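PDB 3O9Z: lipopolysaccharide biosynthesis protein wbpB from Thermus thermophilus, which is a dehydrogenase, probably NAD-dependent, in the biosynthesis of 2,3-diacetamido-2,3-dideoxy-D-mannuronic acid, and binds NAD and alpha-ketoglutarate. Local coordinates for residues L84-I89 with P104-P109; N98-K103 with Y127-L132; F6-L11 with S77-N82. All coordinates share one frame; numbering follows the deposited sequence.

Contact 1. Residues L84-I89 with P104-P109; sequences LHYPQI and PLVLWP. With NAD (nicotinamide-adenine-dinucleotide), chain E.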
loop_
_atom_site.group_PDB
_atom_site.type_symbol
_atom_site.label_atom_id
_atom_site.label_comp_id
_atom_site.label_asym_id
_atom_site.label_seq_id
_atom_site.Cartn_x
_atom_site.Cartn_y
_atom_site.Cartn_z
ATOM N N LEU A 84 -11.967 8.527 6.970
ATOM C CA LEU A 84 -11.673 7.701 8.132
ATOM C C LEU A 84 -11.954 8.437 9.430
ATOM O O LEU A 84 -11.876 7.839 10.528
ATOM C CB LEU A 84 -10.177 7.297 8.113
ATOM C CG LEU A 84 -9.971 6.160 7.121
ATOM C CD1 LEU A 84 -8.481 6.168 6.676
ATOM C CD2 LEU A 84 -10.298 4.809 7.806
ATOM N N HIS A 85 -12.293 9.735 9.395
ATOM C CA HIS A 85 -12.552 10.412 10.642
ATOM C C HIS A 85 -13.745 9.772 11.384
ATOM O O HIS A 85 -13.585 9.464 12.579
ATOM C CB HIS A 85 -12.789 11.919 10.429
ATOM C CG HIS A 85 -11.583 12.672 9.928
ATOM N ND1 HIS A 85 -11.633 14.018 9.646
ATOM C CD2 HIS A 85 -10.341 12.250 9.567
ATOM C CE1 HIS A 85 -10.452 14.410 9.181
ATOM N NE2 HIS A 85 -9.645 13.364 9.138
ATOM N N TYR A 86 -14.855 9.584 10.687
ATOM C CA TYR A 86 -16.060 9.014 11.352
ATOM C C TYR A 86 -15.706 7.654 12.016
ATOM O O TYR A 86 -15.966 7.537 13.238
ATOM C CB TYR A 86 -17.210 8.882 10.343
ATOM C CG TYR A 86 -18.390 8.113 10.916
ATOM C CD1 TYR A 86 -19.133 8.685 11.932
ATOM C CD2 TYR A 86 -18.765 6.898 10.383
ATOM C CE1 TYR A 86 -20.231 8.003 12.459
ATOM C CE2 TYR A 86 -19.878 6.197 10.901
ATOM C CZ TYR A 86 -20.595 6.819 11.904
ATOM O OH TYR A 86 -21.728 6.180 12.427
ATOM N N PRO A 87 -15.182 6.660 11.241
ATOM C CA PRO A 87 -14.985 5.352 11.911
ATOM C C PRO A 87 -13.897 5.389 12.962
ATOM O O PRO A 87 -13.915 4.510 13.856
ATOM C CB PRO A 87 -14.728 4.373 10.772
ATOM C CG PRO A 87 -14.149 5.293 9.670
ATOM C CD PRO A 87 -15.024 6.547 9.782
ATOM N N GLN A 88 -12.908 6.290 12.865
ATOM C CA GLN A 88 -11.897 6.441 13.896
ATOM C C GLN A 88 -12.390 7.127 15.161
ATOM O O GLN A 88 -11.955 6.839 16.268
ATOM C CB GLN A 88 -10.551 7.055 13.414
ATOM C CG GLN A 88 -9.901 6.152 12.383
ATOM C CD GLN A 88 -8.524 6.595 11.987
ATOM O OE1 GLN A 88 -8.174 7.769 12.036
ATOM N NE2 GLN A 88 -7.713 5.590 11.652
ATOM N N ILE A 89 -13.324 8.069 14.967
ATOM C CA ILE A 89 -14.048 8.617 16.108
ATOM C C ILE A 89 -14.946 7.509 16.710
ATOM O O ILE A 89 -14.914 7.389 17.935
ATOM C CB ILE A 89 -14.921 9.785 15.644
ATOM C CG1 ILE A 89 -14.075 11.010 15.232
ATOM C CG2 ILE A 89 -15.900 10.147 16.779
ATOM C CD1 ILE A 89 -14.863 11.941 14.267
ATOM N N PRO A 104 -12.396 18.032 7.844
ATOM C CA PRO A 104 -13.784 18.225 8.342
ATOM C C PRO A 104 -13.994 17.175 9.424
ATOM O O PRO A 104 -13.487 16.062 9.298
ATOM C CB PRO A 104 -14.653 17.901 7.115
ATOM C CG PRO A 104 -13.796 16.864 6.338
ATOM C CD PRO A 104 -12.382 17.377 6.527
ATOM N N LEU A 105 -14.738 17.487 10.482
ATOM C CA LEU A 105 -14.933 16.505 11.561
ATOM C C LEU A 105 -15.394 15.147 11.029
ATOM O O LEU A 105 -14.815 14.100 11.396
ATOM C CB LEU A 105 -15.960 17.107 12.574
ATOM C CG LEU A 105 -16.190 16.321 13.888
ATOM C CD1 LEU A 105 -14.848 15.958 14.488
ATOM C CD2 LEU A 105 -16.980 17.224 14.858
ATOM N N VAL A 106 -16.429 15.121 10.193
ATOM C CA VAL A 106 -16.841 13.966 9.425
ATOM C C VAL A 106 -17.327 14.444 8.059
ATOM O O VAL A 106 -17.355 15.668 7.825
ATOM C CB VAL A 106 -17.940 13.104 10.099
ATOM C CG1 VAL A 106 -17.470 12.592 11.481
ATOM C CG2 VAL A 106 -19.257 13.960 10.278
ATOM N N LEU A 107 -17.678 13.525 7.181
ATOM C CA LEU A 107 -18.080 13.862 5.811
ATOM C C LEU A 107 -19.565 14.157 5.698
ATOM O O LEU A 107 -19.987 14.907 4.831
ATOM C CB LEU A 107 -17.673 12.789 4.789
ATOM C CG LEU A 107 -16.158 12.676 4.538
ATOM C CD1 LEU A 107 -15.955 11.565 3.472
ATOM C CD2 LEU A 107 -15.730 14.102 4.104
ATOM N N TRP A 108 -20.410 13.532 6.523
ATOM C CA TRP A 108 -21.871 13.571 6.287
ATOM C C TRP A 108 -22.667 13.971 7.531
ATOM O O TRP A 108 -22.371 13.551 8.630
ATOM C CB TRP A 108 -22.351 12.190 5.834
ATOM C CG TRP A 108 -21.726 11.746 4.556
ATOM C CD1 TRP A 108 -20.645 10.905 4.402
ATOM C CD2 TRP A 108 -22.124 12.132 3.237
ATOM N NE1 TRP A 108 -20.372 10.741 3.061
ATOM C CE2 TRP A 108 -21.253 11.487 2.324
ATOM C CE3 TRP A 108 -23.138 12.944 2.724
ATOM C CZ2 TRP A 108 -21.382 11.632 0.941
ATOM C CZ3 TRP A 108 -23.233 13.115 1.336
ATOM C CH2 TRP A 108 -22.375 12.451 0.468
ATOM N N PRO A 109 -23.784 14.699 7.334
ATOM C CA PRO A 109 -24.710 14.913 8.453
ATOM C C PRO A 109 -25.211 13.618 9.134
ATOM O O PRO A 109 -25.356 13.683 10.338
ATOM C CB PRO A 109 -25.892 15.665 7.808
ATOM C CG PRO A 109 -25.211 16.417 6.630
ATOM C CD PRO A 109 -24.193 15.403 6.102
HETATM P PA NAD E . -1.507 13.222 4.251
HETATM O O1A NAD E . -0.221 13.958 4.262
HETATM O O2A NAD E . -2.003 12.454 3.015
HETATM O O5B NAD E . -1.320 12.251 5.483
HETATM C C5B NAD E . -2.370 11.345 5.681
HETATM C C4B NAD E . -1.852 10.207 6.594
HETATM O O4B NAD E . -2.939 9.332 6.995
HETATM C C3B NAD E . -0.889 9.311 5.767
HETATM O O3B NAD E . 0.397 9.189 6.409
HETATM C C2B NAD E . -1.633 7.973 5.616
HETATM O O2B NAD E . -0.787 6.816 5.549
HETATM C C1B NAD E . -2.404 8.003 6.969
HETATM N N9A NAD E . -3.529 7.033 6.947
HETATM C C8A NAD E . -4.231 6.411 5.960
HETATM N N7A NAD E . -5.129 5.573 6.473
HETATM C C5A NAD E . -4.959 5.572 7.835
HETATM C C6A NAD E . -5.580 4.880 8.943
HETATM N N6A NAD E . -6.545 3.937 8.712
HETATM N N1A NAD E . -5.092 5.247 10.122
HETATM C C2A NAD E . -4.156 6.133 10.435
HETATM N N3A NAD E . -3.539 6.774 9.409
HETATM C C4A NAD E . -3.968 6.509 8.170
HETATM O O3 NAD E . -2.676 14.236 4.656
HETATM P PN NAD E . -2.700 15.477 5.606
HETATM O O1N NAD E . -2.568 16.742 4.759
HETATM O O2N NAD E . -1.760 15.270 6.760
HETATM O O5D NAD E . -4.231 15.545 6.060
HETATM C C5D NAD E . -4.510 14.760 7.192
HETATM C C4D NAD E . -5.827 15.308 7.770
HETATM O O4D NAD E . -5.498 16.615 8.292
HETATM C C3D NAD E . -6.987 15.478 6.778
HETATM O O3D NAD E . -8.212 15.295 7.557
HETATM C C2D NAD E . -6.875 16.972 6.434
HETATM O O2D NAD E . -8.126 17.542 6.083
HETATM C C1D NAD E . -6.303 17.643 7.689
HETATM N N1N NAD E . -5.544 18.859 7.400
HETATM C C2N NAD E . -5.789 19.952 8.089
HETATM C C3N NAD E . -5.127 21.152 7.921
HETATM C C7N NAD E . -5.594 22.286 8.738
HETATM O O7N NAD E . -6.198 22.118 9.818
HETATM N N7N NAD E . -5.199 23.474 8.295
HETATM C C4N NAD E . -4.107 21.186 6.960
HETATM C C5N NAD E . -3.811 19.988 6.308
HETATM C C6N NAD E . -4.518 18.810 6.536
#
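His85, in the first turn of helix 85-94, turns its imidazole toward the loop that holds Pro104 and gives ND1-H to Pro104 O at 2.8 Å. The carbonyl lies close to the ring plane and the bond is fairly straight, 152° at the hydrogen, so the ring is used edge-on. The other nitrogen, NE2, bonds to Ser80 O and also lies 2.9 Å from NAD O3D; with a partner at each nitrogen, the flat ring is fixed in its rotation. A histidine suits this place because it offers polar atoms on two edges, one for the loop and one toward the cofactor ribose. Packing is tight here: His85 CB comes within 3.1 Å of Leu105 O, a buried carbonyl with no hydrogen-bonding partner in the model. Pro104 follows a cis peptide bond and closes the Glu-Lys-Pro sequence characteristic of the Gfo/Idh/MocA dehydrogenases, here within their NAD-binding Rossmann fold. Further along the helix the contact is mainly apolar. The branched residues Ile89 and Val106 fit together with their side chains at about a right angle, Ile89 CD1 lying 3.9 Å from Val106 CG1 and 4.0 Å from Leu105 CD1.

Toward solvent the contact thins out. The base of Tyr86 packs on the loop, CB 3.9 Å from Val106 CG1, with that methyl also at the ring edge. Its chi1 of 171°, CG anti to the backbone N, sends the ring away toward helix 109-122, and OH bonds to Arg90. Exposed Trp108 occupies the N-cap position of helix 109-122, its backbone N bonded to Glu111.

Contact 2. Residues N98-K103 with Y127-L132; sequences NALSEK and YTVLQL. With NAD (nicotinamide-adenine-dinucleotide), chain E; AKG (2-oxoglutaric acid), chain F.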
loop_
_atom_site.group_PDB
_atom_site.type_symbol
_atom_site.label_atom_id
_atom_site.label_comp_id
_atom_site.label_asym_id
_atom_site.label_seq_id
_atom_site.Cartn_x
_atom_site.Cartn_y
_atom_site.Cartn_z
ATOM N N ASN A 98 -12.154 10.238 24.326
ATOM C CA ASN A 98 -12.719 11.360 23.554
ATOM C C ASN A 98 -11.939 11.367 22.245
ATOM O O ASN A 98 -10.929 10.664 22.095
ATOM C CB ASN A 98 -12.510 12.689 24.289
ATOM C CG ASN A 98 -13.508 12.895 25.467
ATOM O OD1 ASN A 98 -14.467 12.192 25.695
ATOM N ND2 ASN A 98 -13.314 13.986 26.135
ATOM N N ALA A 99 -12.426 12.159 21.294
ATOM C CA ALA A 99 -11.786 12.293 19.980
ATOM C C ALA A 99 -11.500 13.733 19.699
ATOM O O ALA A 99 -12.338 14.625 19.993
ATOM C CB ALA A 99 -12.678 11.705 18.919
ATOM N N LEU A 100 -10.367 13.984 19.061
ATOM C CA LEU A 100 -10.085 15.298 18.551
ATOM C C LEU A 100 -9.660 15.099 17.112
ATOM O O LEU A 100 -8.514 14.703 16.841
ATOM C CB LEU A 100 -8.987 16.039 19.294
ATOM C CG LEU A 100 -8.546 17.421 18.757
ATOM C CD1 LEU A 100 -9.749 18.320 18.349
ATOM C CD2 LEU A 100 -7.551 18.168 19.636
ATOM N N SER A 101 -10.573 15.401 16.215
ATOM C CA SER A 101 -10.352 15.089 14.810
ATOM C C SER A 101 -10.008 16.333 14.005
ATOM O O SER A 101 -10.541 17.413 14.227
ATOM C CB SER A 101 -11.620 14.506 14.227
ATOM O OG SER A 101 -11.481 14.131 12.874
ATOM N N GLU A 102 -9.074 16.159 13.069
ATOM C CA GLU A 102 -8.907 17.191 12.040
ATOM C C GLU A 102 -10.227 17.505 11.365
ATOM O O GLU A 102 -11.141 16.676 11.282
ATOM C CB GLU A 102 -7.855 16.753 11.012
ATOM C CG GLU A 102 -6.445 17.134 11.420
ATOM C CD GLU A 102 -6.196 18.631 11.424
ATOM O OE1 GLU A 102 -7.105 19.368 10.899
ATOM O OE2 GLU A 102 -5.131 19.094 11.873
ATOM N N LYS A 103 -10.253 18.679 10.724
ATOM C CA LYS A 103 -11.348 19.028 9.814
ATOM C C LYS A 103 -11.273 18.213 8.522
ATOM O O LYS A 103 -10.197 17.703 8.155
ATOM C CB LYS A 103 -11.400 20.543 9.535
ATOM C CG LYS A 103 -10.058 21.236 9.238
ATOM C CD LYS A 103 -9.221 20.684 8.055
ATOM C CE LYS A 103 -9.912 20.806 6.701
ATOM N NZ LYS A 103 -8.933 20.213 5.689
ATOM N N TYR A 127 -14.574 16.205 19.438
ATOM C CA TYR A 127 -14.132 17.541 19.074
ATOM C C TYR A 127 -13.324 17.652 17.793
ATOM O O TYR A 127 -12.925 16.628 17.260
ATOM C CB TYR A 127 -13.325 18.154 20.184
ATOM C CG TYR A 127 -14.100 18.192 21.488
ATOM C CD1 TYR A 127 -15.091 19.132 21.664
ATOM C CD2 TYR A 127 -13.866 17.275 22.498
ATOM C CE1 TYR A 127 -15.824 19.191 22.842
ATOM C CE2 TYR A 127 -14.583 17.338 23.710
ATOM C CZ TYR A 127 -15.559 18.307 23.855
ATOM O OH TYR A 127 -16.308 18.396 25.017
ATOM N N THR A 128 -13.195 18.862 17.259
ATOM C CA THR A 128 -12.557 19.028 15.951
ATOM C C THR A 128 -11.618 20.227 15.889
ATOM O O THR A 128 -11.675 21.188 16.662
ATOM C CB THR A 128 -13.606 19.004 14.816
ATOM O OG1 THR A 128 -13.010 18.885 13.509
ATOM C CG2 THR A 128 -14.432 20.259 14.871
ATOM N N VAL A 129 -10.665 20.166 14.958
ATOM C CA VAL A 129 -9.719 21.264 14.744
ATOM C C VAL A 129 -10.283 22.222 13.679
ATOM O O VAL A 129 -10.376 21.887 12.491
ATOM C CB VAL A 129 -8.347 20.730 14.256
ATOM C CG1 VAL A 129 -7.341 21.869 13.972
ATOM C CG2 VAL A 129 -7.802 19.764 15.277
ATOM N N LEU A 130 -10.678 23.402 14.136
ATOM C CA LEU A 130 -11.130 24.459 13.230
ATOM C C LEU A 130 -10.327 25.696 13.600
ATOM O O LEU A 130 -10.774 26.538 14.380
ATOM C CB LEU A 130 -12.637 24.736 13.406
ATOM C CG LEU A 130 -13.484 23.614 12.811
ATOM C CD1 LEU A 130 -14.894 23.528 13.441
ATOM C CD2 LEU A 130 -13.508 23.649 11.299
ATOM N N GLN A 131 -9.085 25.809 13.139
ATOM C CA GLN A 131 -8.246 26.867 13.686
ATOM C C GLN A 131 -8.683 28.264 13.319
ATOM O O GLN A 131 -8.209 29.196 13.950
ATOM C CB GLN A 131 -6.774 26.622 13.321
ATOM C CG GLN A 131 -6.391 26.945 11.894
ATOM C CD GLN A 131 -6.232 25.733 10.991
ATOM O OE1 GLN A 131 -5.339 25.725 10.123
ATOM N NE2 GLN A 131 -7.011 24.686 11.217
ATOM N N LEU A 132 -9.508 28.443 12.288
ATOM C CA LEU A 132 -9.967 29.815 12.041
ATOM C C LEU A 132 -10.747 30.392 13.223
ATOM O O LEU A 132 -10.767 31.617 13.431
ATOM C CB LEU A 132 -10.772 29.898 10.741
ATOM C CG LEU A 132 -9.992 29.642 9.454
ATOM C CD1 LEU A 132 -10.900 29.932 8.254
ATOM C CD2 LEU A 132 -8.770 30.507 9.435
HETATM P PA NAD E . -1.507 13.222 4.251
HETATM O O1A NAD E . -0.221 13.958 4.262
HETATM O O2A NAD E . -2.003 12.454 3.015
HETATM O O5B NAD E . -1.320 12.251 5.483
HETATM C C5B NAD E . -2.370 11.345 5.681
HETATM C C4B NAD E . -1.852 10.207 6.594
HETATM O O4B NAD E . -2.939 9.332 6.995
HETATM C C3B NAD E . -0.889 9.311 5.767
HETATM O O3B NAD E . 0.397 9.189 6.409
HETATM C C2B NAD E . -1.633 7.973 5.616
HETATM O O2B NAD E . -0.787 6.816 5.549
HETATM C C1B NAD E . -2.404 8.003 6.969
HETATM N N9A NAD E . -3.529 7.033 6.947
HETATM C C8A NAD E . -4.231 6.411 5.960
HETATM N N7A NAD E . -5.129 5.573 6.473
HETATM C C5A NAD E . -4.959 5.572 7.835
HETATM C C6A NAD E . -5.580 4.880 8.943
HETATM N N6A NAD E . -6.545 3.937 8.712
HETATM N N1A NAD E . -5.092 5.247 10.122
HETATM C C2A NAD E . -4.156 6.133 10.435
HETATM N N3A NAD E . -3.539 6.774 9.409
HETATM C C4A NAD E . -3.968 6.509 8.170
HETATM O O3 NAD E . -2.676 14.236 4.656
HETATM P PN NAD E . -2.700 15.477 5.606
HETATM O O1N NAD E . -2.568 16.742 4.759
HETATM O O2N NAD E . -1.760 15.270 6.760
HETATM O O5D NAD E . -4.231 15.545 6.060
HETATM C C5D NAD E . -4.510 14.760 7.192
HETATM C C4D NAD E . -5.827 15.308 7.770
HETATM O O4D NAD E . -5.498 16.615 8.292
HETATM C C3D NAD E . -6.987 15.478 6.778
HETATM O O3D NAD E . -8.212 15.295 7.557
HETATM C C2D NAD E . -6.875 16.972 6.434
HETATM O O2D NAD E . -8.126 17.542 6.083
HETATM C C1D NAD E . -6.303 17.643 7.689
HETATM N N1N NAD E . -5.544 18.859 7.400
HETATM C C2N NAD E . -5.789 19.952 8.089
HETATM C C3N NAD E . -5.127 21.152 7.921
HETATM C C7N NAD E . -5.594 22.286 8.738
HETATM O O7N NAD E . -6.198 22.118 9.818
HETATM N N7N NAD E . -5.199 23.474 8.295
HETATM C C4N NAD E . -4.107 21.186 6.960
HETATM C C5N NAD E . -3.811 19.988 6.308
HETATM C C6N NAD E . -4.518 18.810 6.536
HETATM C C1 AKG F . -5.810 21.274 3.947
HETATM O O1 AKG F . -4.901 21.329 3.078
HETATM O O2 AKG F . -6.426 20.227 4.178
HETATM C C2 AKG F . -6.121 22.386 4.819
HETATM O O5 AKG F . -7.014 22.253 5.652
HETATM C C3 AKG F . -5.385 23.693 4.685
HETATM C C4 AKG F . -6.215 24.603 3.781
HETATM C C5 AKG F . -5.513 25.894 3.409
HETATM O O3 AKG F . -4.330 25.857 3.023
HETATM O O4 AKG F . -6.125 26.962 3.500
#
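Ser101 O is gripped twice from the neighbouring strand, by Val129 N at 2.9 Å and by the hydroxyl Thr128 OG1 at 3.0 Å, which arrive from opposite faces of its carbonyl plane. A threonine suits this place, adding a side-chain bond beside the backbone one. Two residues on, in the loop, the side chain of Lys103 curls toward the ligands. Its CB and CG run alongside Val129 O, at 3.4 and 3.3 Å, with CB also on Leu130 CD2. Bends at chi2 and chi3 then carry CD to 3.5 Å from NAD C2N and CE past the keto oxygen of 2-oxoglutarate. At the tip, NZ bonds to NAD O2D and to AKG O5, each at 2.8 Å, and to Asn183 O, so one nitrogen ties cofactor and 2-oxoglutarate together. Glu102 OE1 accepts Lys103 N, while OE2 bonds to His19 and His266; an alanine here would probably leave both histidines without their carboxylate and the turn into Lys103 less firmly set. Gln131 pairs its amide with the nicotinamide carboxamide through two nearly straight bonds. Strands 98-101 and 126-128 lie side by side, joined through helix 109-122 as a beta-alpha-beta crossover; helix 85-94 packs on Ala99 and Ser101, and helix 266-274 on Leu100, Tyr127 and Val129.

Contact 3. Residues F6-L11 with S77-N82; sequences FALTGL and SIASPN. With NAD (nicotinamide-adenine-dinucleotide), chain E.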
loop_
_atom_site.group_PDB
_atom_site.type_symbol
_atom_site.label_atom_id
_atom_site.label_comp_id
_atom_site.label_asym_id
_atom_site.label_seq_id
_atom_site.Cartn_x
_atom_site.Cartn_y
_atom_site.Cartn_z
ATOM N N PHE A 6 -2.638 10.752 25.021
ATOM C CA PHE A 6 -3.119 10.799 23.641
ATOM C C PHE A 6 -2.679 9.577 22.854
ATOM O O PHE A 6 -1.562 9.049 23.085
ATOM C CB PHE A 6 -2.463 11.983 22.957
ATOM C CG PHE A 6 -3.067 13.304 23.289
ATOM C CD1 PHE A 6 -2.498 14.089 24.284
ATOM C CD2 PHE A 6 -4.144 13.784 22.567
ATOM C CE1 PHE A 6 -3.068 15.328 24.623
ATOM C CE2 PHE A 6 -4.740 14.997 22.921
ATOM C CZ PHE A 6 -4.141 15.810 23.874
ATOM N N ALA A 7 -3.499 9.118 21.915
ATOM C CA ALA A 7 -2.988 8.285 20.822
ATOM C C ALA A 7 -3.273 9.139 19.575
ATOM O O ALA A 7 -4.150 10.008 19.578
ATOM C CB ALA A 7 -3.719 6.988 20.740
ATOM N N LEU A 8 -2.513 8.911 18.511
ATOM C CA LEU A 8 -2.590 9.760 17.287
ATOM C C LEU A 8 -2.746 8.849 16.074
ATOM O O LEU A 8 -1.989 7.868 15.939
ATOM C CB LEU A 8 -1.388 10.679 17.120
ATOM C CG LEU A 8 -1.296 11.421 15.785
ATOM C CD1 LEU A 8 -2.427 12.408 15.619
ATOM C CD2 LEU A 8 0.057 12.146 15.777
ATOM N N THR A 9 -3.686 9.160 15.177
ATOM C CA THR A 9 -3.764 8.473 13.885
ATOM C C THR A 9 -3.294 9.420 12.787
ATOM O O THR A 9 -3.415 10.645 12.881
ATOM C CB THR A 9 -5.130 7.955 13.521
ATOM O OG1 THR A 9 -5.986 9.047 13.166
ATOM C CG2 THR A 9 -5.755 7.234 14.735
ATOM N N GLY A 10 -2.560 8.846 11.833
ATOM C CA GLY A 10 -2.073 9.636 10.697
ATOM C C GLY A 10 -0.675 10.190 10.921
ATOM O O GLY A 10 -0.319 11.222 10.314
ATOM N N LEU A 11 0.136 9.530 11.751
ATOM C CA LEU A 11 1.429 10.075 12.179
ATOM C C LEU A 11 2.404 10.436 11.024
ATOM O O LEU A 11 3.228 11.309 11.186
ATOM C CB LEU A 11 2.128 9.027 13.072
ATOM C CG LEU A 11 3.512 9.375 13.615
ATOM C CD1 LEU A 11 3.542 10.597 14.523
ATOM C CD2 LEU A 11 4.070 8.151 14.345
ATOM N N SER A 77 -6.359 11.638 18.929
ATOM C CA SER A 77 -6.219 12.670 17.898
ATOM C C SER A 77 -6.188 12.027 16.518
ATOM O O SER A 77 -5.516 11.019 16.297
ATOM C CB SER A 77 -4.949 13.475 18.089
ATOM O OG SER A 77 -4.921 14.241 19.291
ATOM N N ILE A 78 -6.883 12.639 15.570
ATOM C CA ILE A 78 -7.160 11.957 14.309
ATOM C C ILE A 78 -6.711 12.867 13.162
ATOM O O ILE A 78 -7.300 13.910 12.891
ATOM C CB ILE A 78 -8.668 11.578 14.158
ATOM C CG1 ILE A 78 -8.994 10.505 15.211
ATOM C CG2 ILE A 78 -9.057 11.119 12.781
ATOM C CD1 ILE A 78 -10.529 10.306 15.430
ATOM N N ALA A 79 -5.645 12.436 12.491
ATOM C CA ALA A 79 -5.074 13.178 11.336
ATOM C C ALA A 79 -5.031 12.285 10.100
ATOM O O ALA A 79 -4.137 12.453 9.241
ATOM C CB ALA A 79 -3.719 13.731 11.702
ATOM N N SER A 80 -5.937 11.331 9.978
ATOM C CA SER A 80 -6.115 10.440 8.839
ATOM C C SER A 80 -6.919 11.113 7.716
ATOM O O SER A 80 -7.463 12.219 7.949
ATOM C CB SER A 80 -6.793 9.154 9.317
ATOM O OG SER A 80 -8.036 9.550 9.934
ATOM N N PRO A 81 -7.019 10.486 6.524
ATOM C CA PRO A 81 -7.891 10.996 5.442
ATOM C C PRO A 81 -9.348 11.121 5.907
ATOM O O PRO A 81 -9.775 10.440 6.864
ATOM C CB PRO A 81 -7.788 9.936 4.349
ATOM C CG PRO A 81 -6.349 9.385 4.549
ATOM C CD PRO A 81 -6.225 9.325 6.057
ATOM N N ASN A 82 -10.073 12.064 5.327
ATOM C CA ASN A 82 -11.332 12.532 5.881
ATOM C C ASN A 82 -12.330 11.430 6.076
ATOM O O ASN A 82 -13.074 11.505 7.084
ATOM C CB ASN A 82 -11.936 13.623 4.979
ATOM C CG ASN A 82 -10.989 14.809 4.805
ATOM O OD1 ASN A 82 -10.036 15.002 5.554
ATOM N ND2 ASN A 82 -11.319 15.648 3.809
HETATM P PA NAD E . -1.507 13.222 4.251
HETATM O O1A NAD E . -0.221 13.958 4.262
HETATM O O2A NAD E . -2.003 12.454 3.015
HETATM O O5B NAD E . -1.320 12.251 5.483
HETATM C C5B NAD E . -2.370 11.345 5.681
HETATM C C4B NAD E . -1.852 10.207 6.594
HETATM O O4B NAD E . -2.939 9.332 6.995
HETATM C C3B NAD E . -0.889 9.311 5.767
HETATM O O3B NAD E . 0.397 9.189 6.409
HETATM C C2B NAD E . -1.633 7.973 5.616
HETATM O O2B NAD E . -0.787 6.816 5.549
HETATM C C1B NAD E . -2.404 8.003 6.969
HETATM N N9A NAD E . -3.529 7.033 6.947
HETATM C C8A NAD E . -4.231 6.411 5.960
HETATM N N7A NAD E . -5.129 5.573 6.473
HETATM C C5A NAD E . -4.959 5.572 7.835
HETATM C C6A NAD E . -5.580 4.880 8.943
HETATM N N6A NAD E . -6.545 3.937 8.712
HETATM N N1A NAD E . -5.092 5.247 10.122
HETATM C C2A NAD E . -4.156 6.133 10.435
HETATM N N3A NAD E . -3.539 6.774 9.409
HETATM C C4A NAD E . -3.968 6.509 8.170
HETATM O O3 NAD E . -2.676 14.236 4.656
HETATM P PN NAD E . -2.700 15.477 5.606
HETATM O O1N NAD E . -2.568 16.742 4.759
HETATM O O2N NAD E . -1.760 15.270 6.760
HETATM O O5D NAD E . -4.231 15.545 6.060
HETATM C C5D NAD E . -4.510 14.760 7.192
HETATM C C4D NAD E . -5.827 15.308 7.770
HETATM O O4D NAD E . -5.498 16.615 8.292
HETATM C C3D NAD E . -6.987 15.478 6.778
HETATM O O3D NAD E . -8.212 15.295 7.557
HETATM C C2D NAD E . -6.875 16.972 6.434
HETATM O O2D NAD E . -8.126 17.542 6.083
HETATM C C1D NAD E . -6.303 17.643 7.689
HETATM N N1N NAD E . -5.544 18.859 7.400
HETATM C C2N NAD E . -5.789 19.952 8.089
HETATM C C3N NAD E . -5.127 21.152 7.921
HETATM C C7N NAD E . -5.594 22.286 8.738
HETATM O O7N NAD E . -6.198 22.118 9.818
HETATM N N7N NAD E . -5.199 23.474 8.295
HETATM C C4N NAD E . -4.107 21.186 6.960
HETATM C C5N NAD E . -3.811 19.988 6.308
HETATM C C6N NAD E . -4.518 18.810 6.536
#
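Thr9 places OG1 between its backbone N and carbonyl carbon (chi1 73°), which swings the hydroxyl over to Ile78, 3.3 Å from its CA, and into a weak bond with Ala79 N. Ser80 takes a similar torsion (chi1 57°), bringing its OG to the same side, where both hydroxyls bond to Gln88 OE1. Small hydroxyl residues suit this place where the strands give way to loops, being compact and able to donate to that amide oxygen. Behind them the strands pair in parallel: Ala7 O takes Ser77 N, Ser77 O takes Thr9 N, and Thr9 O takes Ala79 N from above its carbonyl plane. On the face formed by Leu8 and Ser77, Leu8 CD1 rests 3.7 Å from Ser77 CB, while Ser77 OG lies 3.4 Å from Phe6 CD2 and bonds to Tyr270.

Strands 5-9 and 75-78 are adjacent in the Rossmann sheet, and both end at the cofactor. Gly10 opens the glycine-rich loop there: a CB would collide with Ala79 O and Ser80 N, and at phi 93° it would also be jammed against Thr9 O. Thr9 CB packs 3.7 Å from NAD C2A at the adenine, and Ala79 O lies 3.1 Å from NAD C5D. Asn82 OD1 accepts from hydroxyl O3D of the nicotinamide ribose at 2.7 Å, whereas its ND2 bonds to Ser177 O and Asn183 OD1. With the amide's donor side thus engaged by acceptors, its orientation is settled, and the oxygen is kept facing the ribose.

All three contacts lie in the Rossmann domain, their centres 11 to 12 Å apart, and all touch the same NAD. Contact 3 closes first along the chain; contacts 1 and 2 then interleave, since 98-103 falls between the segments of contact 1 and 104-109 between those of contact 2. Contacts 2 and 3 share one sheet, in which strands 75-78 and 98-101 are neighbours, so 5-9, 75-78, 98-101 and 126-128 run side by side. Contact 1 sets helix 85-94, which connects the two middle strands, against the loop leaving 98-101. The carboxyl ends of the strands and the loops after them line the cofactor from adenine to nicotinamide, where 2-oxoglutarate also binds.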